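Local coordinates for predicted phosphatase, HAD family (Clostridium acetobutylicum, PDB 3MC1), which is a predicted phosphatase of the haloacid dehalogenase family, probably a metal-dependent hydrolase of phosphate esters, at residues D10-G13 and T14-S18; S110-T113 and V114-K117; I119-F123 and K124-Y128. One frame throughout, in Å; residues are numbered along the deposited sequence.

In the fold
The three contacts come in series along the chain and lie in the haloacid dehalogenase-like core, a parallel six-stranded sheet flanked by helices. Interaction 1 is the loop after strand 6-9 and holds two ligands of the sodium ion. Interaction 2 is the loop after the neighbouring strand 104-109 and the start of helix 113-122. Interaction 3 closes the far end of that helix. Their centres are 12 to 13 Å apart. Lys111 of interaction 2 forms a salt bridge to Asp12 of interaction 1, and Leu11 packs against both Ser116 and Leu120. The helix starts beside the loop that carries Lys111 toward the metal loop and ends farther from the centre of the chain.

Interaction 1: residues D10-G13 and T14-S18; sequences DLDG and TLTDS. With NA (sodium ion), chain C.
Asp10, Asp12 and Thr14 fit the DxDx(T/V) pattern of HAD phosphatases, in the tight loop that follows strand 6-9 of the core sheet. In this family the first aspartate is usually the nucleophile and the second the general acid-base, roles that probably apply here. A sodium ion sits at the loop. Asp10 OD2 binds the sodium at 2.1 Å and the backbone O of Asp12 at 2.2 Å, with two waters and Asp167 completing the site. A chi1 of -179° swings the Asp10 carboxylate to the carbonyl side, where OD2 meets the ion. The other carboxylate oxygen, OD1, is held by Thr109.

The turn is gathered on one carbonyl. Leu11 O accepts from three backbone N-H groups, those of Thr14, Leu15 and Thr16. The bond from Leu15 N to Leu11 O, 2.9 Å, lies in the carbonyl plane; Thr14 N comes from above that plane. The return bond runs from Gly13 N to Thr16 O at 2.9 Å. Gly13 has a positive phi of 82°, a conformation that suits glycine. Apolar contact is small: Leu11 CD1 comes 4.1 Å from Leu15 CB and also meets the Thr16 side chain.

The Asp12 carboxylate turns away from the sodium. Its OD2 forms a salt bridge with Lys111. A glycerol, probably from the crystallisation liquor, also bonds OD2, consistent with a pocket there. Its OD1 takes a water that also bonds Thr16 OG1. Asp12 OD1 also receives a hydrogen bond from Ser18 OG, which approaches from above the carboxylate plane at 2.6 Å.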
ATOM      1  N   ASP A  10      -1.149   0.954  -4.565  1.00 10.63           N
ATOM      2  CA  ASP A  10      -1.018   0.403  -3.223  1.00  9.70           C
ATOM      3  C   ASP A  10      -1.941   1.343  -2.445  1.00 10.77           C
ATOM      4  O   ASP A  10      -2.422   2.336  -3.007  1.00  9.46           O
ATOM      5  CB  ASP A  10       0.411   0.503  -2.697  1.00 13.91           C
ATOM      6  CG  ASP A  10       0.552  -0.100  -1.307  1.00 17.09           C
ATOM      7  OD1 ASP A  10      -0.108  -1.132  -1.034  1.00 16.52           O
ATOM      8  OD2 ASP A  10       1.316   0.455  -0.489  1.00 23.14           O
ATOM      9  N   LEU A  11      -2.205   1.051  -1.174  1.00 11.72           N
ATOM     10  CA  LEU A  11      -3.102   1.886  -0.381  1.00 11.59           C
ATOM     11  C   LEU A  11      -2.380   2.889   0.521  1.00 13.06           C
ATOM     12  O   LEU A  11      -2.390   4.087   0.252  1.00 11.64           O
ATOM     13  CB  LEU A  11      -4.035   0.992   0.459  1.00  9.59           C
ATOM     14  CG  LEU A  11      -5.068   1.644   1.387  1.00  9.96           C
ATOM     15  CD1 LEU A  11      -5.833   2.777   0.699  1.00  9.36           C
ATOM     16  CD2 LEU A  11      -6.055   0.570   1.839  1.00  9.37           C
ATOM     17  N   ASP A  12      -1.771   2.390   1.594  1.00 12.26           N
ATOM     18  CA  ASP A  12      -1.038   3.229   2.539  1.00 12.75           C
ATOM     19  C   ASP A  12       0.154   3.905   1.864  1.00 13.22           C
ATOM     20  O   ASP A  12       0.954   3.244   1.218  1.00 13.33           O
ATOM     21  CB  ASP A  12      -0.522   2.389   3.722  1.00 11.57           C
ATOM     22  CG  ASP A  12      -1.641   1.723   4.508  1.00 12.54           C
ATOM     23  OD1 ASP A  12      -2.637   2.406   4.838  1.00 13.94           O
ATOM     24  OD2 ASP A  12      -1.521   0.514   4.802  1.00 12.34           O
ATOM     25  N   GLY A  13       0.272   5.219   2.027  1.00 12.49           N
ATOM     26  CA  GLY A  13       1.390   5.938   1.438  1.00 12.71           C
ATOM     27  C   GLY A  13       1.250   6.306  -0.032  1.00 13.69           C
ATOM     28  O   GLY A  13       2.128   6.960  -0.601  1.00 14.20           O
ATOM     29  N   THR A  14       0.161   5.878  -0.659  1.00 12.72           N
ATOM     30  CA  THR A  14      -0.071   6.185  -2.063  1.00 13.24           C
ATOM     31  C   THR A  14      -1.421   6.868  -2.204  1.00 12.83           C
ATOM     32  O   THR A  14      -1.532   7.934  -2.821  1.00 13.99           O
ATOM     33  CB  THR A  14      -0.053   4.910  -2.928  1.00 10.82           C
ATOM     34  OG1 THR A  14       1.260   4.340  -2.907  1.00 11.60           O
ATOM     35  CG2 THR A  14      -0.425   5.241  -4.364  1.00 12.40           C
ATOM     36  N   LEU A  15      -2.454   6.256  -1.630  1.00 11.91           N
ATOM     37  CA  LEU A  15      -3.786   6.838  -1.692  1.00 12.54           C
ATOM     38  C   LEU A  15      -4.118   7.560  -0.390  1.00 11.88           C
ATOM     39  O   LEU A  15      -4.744   8.626  -0.395  1.00 11.03           O
ATOM     40  CB  LEU A  15      -4.828   5.751  -1.968  1.00 11.50           C
ATOM     41  CG  LEU A  15      -4.741   5.026  -3.315  1.00 12.15           C
ATOM     42  CD1 LEU A  15      -5.782   3.918  -3.373  1.00  9.21           C
ATOM     43  CD2 LEU A  15      -4.951   6.031  -4.452  1.00 11.34           C
ATOM     44  N   THR A  16      -3.670   6.996   0.727  1.00 11.90           N
ATOM     45  CA  THR A  16      -3.960   7.581   2.035  1.00 13.84           C
ATOM     46  C   THR A  16      -2.719   7.798   2.902  1.00 12.98           C
ATOM     47  O   THR A  16      -1.788   7.001   2.881  1.00 11.88           O
ATOM     48  CB  THR A  16      -4.926   6.662   2.836  1.00 14.41           C
ATOM     49  OG1 THR A  16      -4.336   5.361   2.975  1.00 14.27           O
ATOM     50  CG2 THR A  16      -6.241   6.508   2.108  1.00 13.54           C
ATOM     51  N   ASP A  17      -2.721   8.900   3.648  1.00 14.06           N
ATOM     52  CA  ASP A  17      -1.648   9.229   4.587  1.00 15.67           C
ATOM     53  C   ASP A  17      -2.153   8.580   5.873  1.00 15.82           C
ATOM     54  O   ASP A  17      -2.858   9.212   6.666  1.00 16.03           O
ATOM     55  CB  ASP A  17      -1.545  10.744   4.777  1.00 17.61           C
ATOM     56  CG  ASP A  17      -0.414  11.143   5.704  1.00 20.47           C
ATOM     57  OD1 ASP A  17       0.249  10.245   6.280  1.00 20.91           O
ATOM     58  OD2 ASP A  17      -0.187  12.362   5.854  1.00 23.58           O
ATOM     59  N   SER A  18      -1.803   7.314   6.064  1.00 15.58           N
ATOM     60  CA  SER A  18      -2.270   6.545   7.215  1.00 15.70           C
ATOM     61  C   SER A  18      -1.300   6.357   8.372  1.00 16.22           C
ATOM     62  O   SER A  18      -1.570   5.577   9.286  1.00 12.83           O
ATOM     63  CB  SER A  18      -2.719   5.170   6.727  1.00 17.26           C
ATOM     64  OG  SER A  18      -1.835   4.685   5.726  1.00 17.08           O
TER
HETATM   65 NA    NA C 301       2.562   1.860   0.477  1.00 22.25          NA
HETATM   66  O   HOH W   1      -5.334   3.216   4.616  1.00 15.72           O
HETATM   67  O   HOH W   2       3.599   2.844   2.372  1.00 19.11           O
HETATM   68  O   HOH W   3       3.944   0.166   0.151  1.00 20.11           O

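Interaction 2: residues S110-T113 and V114-K117; sequences SKPT and VFSK
Pro112 O meets Ser116 twice at the start of helix 113-122. Ser116 N donates to Pro112 O at 3.0 Å, nearly in line with the C=O bond. Ser116 OG donates to the same Pro112 O at 2.8 Å, but from above the carbonyl plane. The hydroxyl reaches back because OG lies beside its own backbone N (chi1 -53°). One carbonyl thus takes both the main-chain and the side-chain donor of a residue one turn on. The next helical bond follows at once, from Lys117 N to Thr113 O at 2.9 Å.

Pro112 precedes the helix at the N-cap position. Its ring lies obliquely against Phe115, with Pro112 CB and CG each 3.7 Å from Phe115 CD2. Val114 CG1 touches Pro112 CB on the same turn, at 4.1 Å. It also sits over one face of the Phe115 ring, toward the rim.

Lys111 runs alongside Ser116. Lys111 CB, CG and CD all pass about 3.5 Å from Ser116 OG. The chain starts out extended and bends at its last two torsions, and NZ reaches Asp12, its main polar partner. The hydroxyl and the aliphatic chain together lie beside Leu11 of the loop that binds the sodium ion. Thr109, just before the loop, is placed as the motif II hydroxyl residue of HAD enzymes would be.

Thr109 OG1 accepts from Lys111 N, and Thr113 OG1 bonds Ser135 O. The loop therefore leaves the end of strand 104-109 and is bonded to Ser135 at the end of the neighbouring strand 131-135, while Phe115 packs edge-to-face on Phe77 of helix 63-81.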
ATOM      1  N   SER A 110      -0.665  -4.950   0.495  1.00 11.93           N
ATOM      2  CA  SER A 110      -0.325  -5.976   1.478  1.00 11.40           C
ATOM      3  C   SER A 110      -1.252  -5.784   2.686  1.00 13.25           C
ATOM      4  O   SER A 110      -1.321  -6.634   3.576  1.00 13.84           O
ATOM      5  CB  SER A 110       1.142  -5.862   1.934  1.00 10.22           C
ATOM      6  OG  SER A 110       2.045  -6.331   0.946  1.00 13.36           O
ATOM      7  N   LYS A 111      -1.957  -4.658   2.734  1.00 12.87           N
ATOM      8  CA  LYS A 111      -2.867  -4.435   3.844  1.00 13.48           C
ATOM      9  C   LYS A 111      -4.024  -5.431   3.716  1.00 13.30           C
ATOM     10  O   LYS A 111      -4.444  -5.757   2.609  1.00 14.33           O
ATOM     11  CB  LYS A 111      -3.397  -3.000   3.807  1.00 12.48           C
ATOM     12  CG  LYS A 111      -4.269  -2.636   4.998  1.00 14.03           C
ATOM     13  CD  LYS A 111      -4.838  -1.249   4.842  1.00 10.69           C
ATOM     14  CE  LYS A 111      -4.790  -0.489   6.158  1.00 16.31           C
ATOM     15  NZ  LYS A 111      -3.382  -0.309   6.611  1.00 12.77           N
ATOM     16  N   PRO A 112      -4.544  -5.943   4.847  1.00 15.53           N
ATOM     17  CA  PRO A 112      -5.656  -6.893   4.725  1.00 14.71           C
ATOM     18  C   PRO A 112      -6.810  -6.302   3.908  1.00 14.52           C
ATOM     19  O   PRO A 112      -7.147  -5.132   4.069  1.00 15.02           O
ATOM     20  CB  PRO A 112      -6.049  -7.145   6.176  1.00 13.23           C
ATOM     21  CG  PRO A 112      -4.741  -7.046   6.894  1.00 14.61           C
ATOM     22  CD  PRO A 112      -4.118  -5.816   6.255  1.00 13.30           C
ATOM     23  N   THR A 113      -7.408  -7.119   3.043  1.00 14.35           N
ATOM     24  CA  THR A 113      -8.527  -6.696   2.203  1.00 15.74           C
ATOM     25  C   THR A 113      -9.705  -6.159   3.018  1.00 16.81           C
ATOM     26  O   THR A 113     -10.345  -5.179   2.636  1.00 15.65           O
ATOM     27  CB  THR A 113      -9.071  -7.867   1.355  1.00 15.71           C
ATOM     28  OG1 THR A 113      -7.988  -8.522   0.687  1.00 23.47           O
ATOM     29  CG2 THR A 113     -10.058  -7.365   0.324  1.00 18.75           C
ATOM     30  N   VAL A 114      -9.995  -6.803   4.140  1.00 16.80           N
ATOM     31  CA  VAL A 114     -11.118  -6.386   4.966  1.00 16.14           C
ATOM     32  C   VAL A 114     -10.962  -4.955   5.463  1.00 14.00           C
ATOM     33  O   VAL A 114     -11.923  -4.184   5.448  1.00 14.19           O
ATOM     34  CB  VAL A 114     -11.317  -7.355   6.162  1.00 16.68           C
ATOM     35  CG1 VAL A 114     -10.047  -7.450   6.980  1.00 15.81           C
ATOM     36  CG2 VAL A 114     -12.491  -6.886   7.015  1.00 18.33           C
ATOM     37  N   PHE A 115      -9.757  -4.600   5.902  1.00 11.14           N
ATOM     38  CA  PHE A 115      -9.494  -3.243   6.371  1.00 12.26           C
ATOM     39  C   PHE A 115      -9.444  -2.261   5.199  1.00 11.39           C
ATOM     40  O   PHE A 115      -9.979  -1.165   5.288  1.00  9.67           O
ATOM     41  CB  PHE A 115      -8.156  -3.160   7.117  1.00 11.36           C
ATOM     42  CG  PHE A 115      -8.083  -4.022   8.350  1.00 14.57           C
ATOM     43  CD1 PHE A 115      -9.211  -4.226   9.148  1.00 15.09           C
ATOM     44  CD2 PHE A 115      -6.875  -4.594   8.737  1.00 14.78           C
ATOM     45  CE1 PHE A 115      -9.128  -4.988  10.315  1.00 17.12           C
ATOM     46  CE2 PHE A 115      -6.784  -5.356   9.905  1.00 14.71           C
ATOM     47  CZ  PHE A 115      -7.911  -5.552  10.691  1.00 14.98           C
ATOM     48  N   SER A 116      -8.787  -2.660   4.113  1.00 10.49           N
ATOM     49  CA  SER A 116      -8.661  -1.792   2.940  1.00 12.48           C
ATOM     50  C   SER A 116     -10.024  -1.381   2.388  1.00 12.70           C
ATOM     51  O   SER A 116     -10.224  -0.235   2.003  1.00 14.33           O
ATOM     52  CB  SER A 116      -7.851  -2.501   1.858  1.00 10.44           C
ATOM     53  OG  SER A 116      -6.619  -2.968   2.386  1.00 11.37           O
ATOM     54  N   LYS A 117     -10.962  -2.322   2.359  1.00 14.73           N
ATOM     55  CA  LYS A 117     -12.305  -2.044   1.875  1.00 15.55           C
ATOM     56  C   LYS A 117     -13.032  -1.063   2.805  1.00 16.77           C
ATOM     57  O   LYS A 117     -13.628  -0.087   2.342  1.00 16.16           O
ATOM     58  CB  LYS A 117     -13.087  -3.357   1.765  1.00 20.08           C
ATOM     59  CG  LYS A 117     -14.406  -3.227   1.042  1.00 22.64           C
ATOM     60  CD  LYS A 117     -15.088  -4.575   0.919  1.00 26.11           C
ATOM     61  CE  LYS A 117     -16.057  -4.575  -0.249  1.00 28.91           C
ATOM     62  NZ  LYS A 117     -15.330  -4.354  -1.538  1.00 32.13           N
TER

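Interaction 3: residues I119-F123 and K124-Y128; sequences ILEHF and KLAFY
Leu120, Leu125 and Ala126 make the small apolar centre at the C-terminal end of helix 113-122, with Glu121 CG and Phe123 CB at its margin. Ala126 CB points back at the helix. Ala126 CB lies 3.6 Å from Glu121 CG and 4.3 Å from Leu120 CB. Here the aliphatic part of the glutamate does the touching: a chi1 of -58° sets Glu121 CG beside its backbone N, where it meets the alanine methyl. Leu120 CD2 approaches Leu125 CB more loosely, at 4.5 Å. Leu125 CG, in turn, lies 4.3 Å from Phe123 CB. The Phe123 ring leads away from this cluster. His122 CD2 stands over the centre of one ring face, and Ile119 CG2 meets its edge in plane. Beyond the two segments, Phe123 also packs on Asn85 and Val87, and Leu125 on Glu92 of helix 91-101.

Further out, the backbone closes the helix with a Schellman motif. Lys124 is the first residue to leave helical angles, and its phi is positive, 64°. The bond that spans the motif runs from Leu125 N to Leu120 O at 2.9 Å and is nearly straight. The inner bond goes from Lys124 N to Glu121 O, also 2.9 Å. Its donor stands well above the carbonyl plane. Ala126 N adds a weak bond to Leu120 O, at 3.2 Å. The chain then enters the short 3-10 segment 126-128.

At the polar edge the Lys124 chain is extended beyond CG and lies in an exposed position, as does the Glu121 side chain.

The chemistry is that of a helix stop. The backbone bonds use the carbonyls of Leu120 and Glu121, and light apolar contacts accompany them, the closest being Ala126 on the glutamate methylene.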
ATOM      1  N   ILE A 119     -11.783   1.087   4.831  1.00 11.20           N
ATOM      2  CA  ILE A 119     -11.132   2.383   4.728  1.00 11.15           C
ATOM      3  C   ILE A 119     -11.536   3.130   3.453  1.00 12.75           C
ATOM      4  O   ILE A 119     -11.913   4.299   3.512  1.00 14.62           O
ATOM      5  CB  ILE A 119      -9.591   2.205   4.775  1.00 11.72           C
ATOM      6  CG1 ILE A 119      -9.168   1.776   6.187  1.00  9.74           C
ATOM      7  CG2 ILE A 119      -8.894   3.489   4.385  1.00 10.30           C
ATOM      8  CD1 ILE A 119      -7.752   1.228   6.249  1.00 10.09           C
ATOM      9  N   LEU A 120     -11.462   2.458   2.307  1.00 14.28           N
ATOM     10  CA  LEU A 120     -11.810   3.100   1.039  1.00 14.76           C
ATOM     11  C   LEU A 120     -13.291   3.486   0.969  1.00 16.35           C
ATOM     12  O   LEU A 120     -13.648   4.509   0.381  1.00 18.02           O
ATOM     13  CB  LEU A 120     -11.414   2.193  -0.126  1.00 13.64           C
ATOM     14  CG  LEU A 120      -9.888   2.063  -0.250  1.00 14.84           C
ATOM     15  CD1 LEU A 120      -9.500   0.985  -1.247  1.00 14.07           C
ATOM     16  CD2 LEU A 120      -9.312   3.416  -0.648  1.00 16.98           C
ATOM     17  N   GLU A 121     -14.152   2.680   1.578  1.00 18.39           N
ATOM     18  CA  GLU A 121     -15.573   2.995   1.601  1.00 19.65           C
ATOM     19  C   GLU A 121     -15.778   4.143   2.585  1.00 20.49           C
ATOM     20  O   GLU A 121     -16.542   5.077   2.324  1.00 18.84           O
ATOM     21  CB  GLU A 121     -16.389   1.775   2.024  1.00 18.64           C
ATOM     22  CG  GLU A 121     -16.173   0.572   1.126  1.00 25.20           C
ATOM     23  CD  GLU A 121     -17.113  -0.575   1.441  1.00 26.82           C
ATOM     24  OE1 GLU A 121     -17.553  -0.684   2.607  1.00 30.85           O
ATOM     25  OE2 GLU A 121     -17.398  -1.374   0.528  1.00 25.00           O
ATOM     26  N   HIS A 122     -15.077   4.080   3.716  1.00 20.74           N
ATOM     27  CA  HIS A 122     -15.170   5.130   4.726  1.00 19.34           C
ATOM     28  C   HIS A 122     -14.819   6.477   4.101  1.00 19.79           C
ATOM     29  O   HIS A 122     -15.448   7.496   4.391  1.00 20.24           O
ATOM     30  CB  HIS A 122     -14.198   4.846   5.880  1.00 21.52           C
ATOM     31  CG  HIS A 122     -14.175   5.916   6.930  1.00 21.72           C
ATOM     32  ND1 HIS A 122     -15.207   6.104   7.827  1.00 24.04           N
ATOM     33  CD2 HIS A 122     -13.255   6.866   7.213  1.00 21.88           C
ATOM     34  CE1 HIS A 122     -14.921   7.124   8.615  1.00 23.25           C
ATOM     35  NE2 HIS A 122     -13.742   7.606   8.264  1.00 24.62           N
ATOM     36  N   PHE A 123     -13.810   6.477   3.238  1.00 18.65           N
ATOM     37  CA  PHE A 123     -13.377   7.704   2.590  1.00 17.37           C
ATOM     38  C   PHE A 123     -14.122   8.022   1.294  1.00 18.22           C
ATOM     39  O   PHE A 123     -13.821   9.011   0.627  1.00 18.22           O
ATOM     40  CB  PHE A 123     -11.861   7.661   2.367  1.00 18.97           C
ATOM     41  CG  PHE A 123     -11.067   7.888   3.632  1.00 22.32           C
ATOM     42  CD1 PHE A 123     -11.147   9.106   4.307  1.00 21.80           C
ATOM     43  CD2 PHE A 123     -10.271   6.881   4.171  1.00 25.72           C
ATOM     44  CE1 PHE A 123     -10.454   9.319   5.500  1.00 26.34           C
ATOM     45  CE2 PHE A 123      -9.570   7.085   5.368  1.00 26.08           C
ATOM     46  CZ  PHE A 123      -9.665   8.307   6.032  1.00 25.80           C
ATOM     47  N   LYS A 124     -15.097   7.181   0.957  1.00 17.40           N
ATOM     48  CA  LYS A 124     -15.936   7.369  -0.229  1.00 18.69           C
ATOM     49  C   LYS A 124     -15.198   7.297  -1.567  1.00 17.90           C
ATOM     50  O   LYS A 124     -15.560   7.982  -2.527  1.00 19.26           O
ATOM     51  CB  LYS A 124     -16.668   8.704  -0.107  1.00 19.93           C
ATOM     52  CG  LYS A 124     -17.418   8.842   1.220  1.00 23.15           C
ATOM     53  CD  LYS A 124     -17.944  10.238   1.427  1.00 28.43           C
ATOM     54  CE  LYS A 124     -18.580  10.393   2.808  1.00 30.89           C
ATOM     55  NZ  LYS A 124     -19.248  11.721   2.948  1.00 34.06           N
ATOM     56  N   LEU A 125     -14.175   6.454  -1.636  1.00 17.00           N
ATOM     57  CA  LEU A 125     -13.394   6.300  -2.863  1.00 15.29           C
ATOM     58  C   LEU A 125     -13.554   4.892  -3.422  1.00 14.76           C
ATOM     59  O   LEU A 125     -13.060   4.592  -4.504  1.00 14.17           O
ATOM     60  CB  LEU A 125     -11.901   6.542  -2.579  1.00 12.81           C
ATOM     61  CG  LEU A 125     -11.440   7.855  -1.933  1.00 15.37           C
ATOM     62  CD1 LEU A 125      -9.935   7.798  -1.717  1.00 14.51           C
ATOM     63  CD2 LEU A 125     -11.805   9.048  -2.812  1.00 15.42           C
ATOM     64  N   ALA A 126     -14.258   4.031  -2.693  1.00 13.26           N
ATOM     65  CA  ALA A 126     -14.404   2.636  -3.105  1.00 14.27           C
ATOM     66  C   ALA A 126     -14.914   2.356  -4.520  1.00 14.39           C
ATOM     67  O   ALA A 126     -14.415   1.460  -5.196  1.00 15.20           O
ATOM     68  CB  ALA A 126     -15.269   1.888  -2.093  1.00 16.07           C
ATOM     69  N   PHE A 127     -15.901   3.114  -4.976  1.00 15.07           N
ATOM     70  CA  PHE A 127     -16.467   2.870  -6.295  1.00 13.86           C
ATOM     71  C   PHE A 127     -15.614   3.269  -7.493  1.00 15.16           C
ATOM     72  O   PHE A 127     -15.957   2.956  -8.641  1.00 12.67           O
ATOM     73  CB  PHE A 127     -17.850   3.509  -6.356  1.00 13.78           C
ATOM     74  CG  PHE A 127     -18.875   2.755  -5.562  1.00 15.22           C
ATOM     75  CD1 PHE A 127     -19.263   1.478  -5.952  1.00 13.63           C
ATOM     76  CD2 PHE A 127     -19.425   3.302  -4.408  1.00 16.36           C
ATOM     77  CE1 PHE A 127     -20.187   0.754  -5.203  1.00 18.45           C
ATOM     78  CE2 PHE A 127     -20.352   2.588  -3.649  1.00 16.25           C
ATOM     79  CZ  PHE A 127     -20.736   1.314  -4.046  1.00 17.45           C
ATOM     80  N   TYR A 128     -14.505   3.951  -7.236  1.00 14.36           N
ATOM     81  CA  TYR A 128     -13.602   4.340  -8.319  1.00 14.42           C
ATOM     82  C   TYR A 128     -12.829   3.102  -8.758  1.00 14.78           C
ATOM     83  O   TYR A 128     -12.238   3.069  -9.841  1.00 13.53           O
ATOM     84  CB  TYR A 128     -12.598   5.383  -7.841  1.00 11.33           C
ATOM     85  CG  TYR A 128     -13.151   6.776  -7.647  1.00 13.77           C
ATOM     86  CD1 TYR A 128     -13.670   7.500  -8.724  1.00 12.27           C
ATOM     87  CD2 TYR A 128     -13.137   7.384  -6.393  1.00 14.75           C
ATOM     88  CE1 TYR A 128     -14.158   8.796  -8.559  1.00 13.81           C
ATOM     89  CE2 TYR A 128     -13.621   8.684  -6.211  1.00 17.02           C
ATOM     90  CZ  TYR A 128     -14.129   9.382  -7.300  1.00 14.69           C
ATOM     91  OH  TYR A 128     -14.595  10.659  -7.127  1.00 13.38           O
TER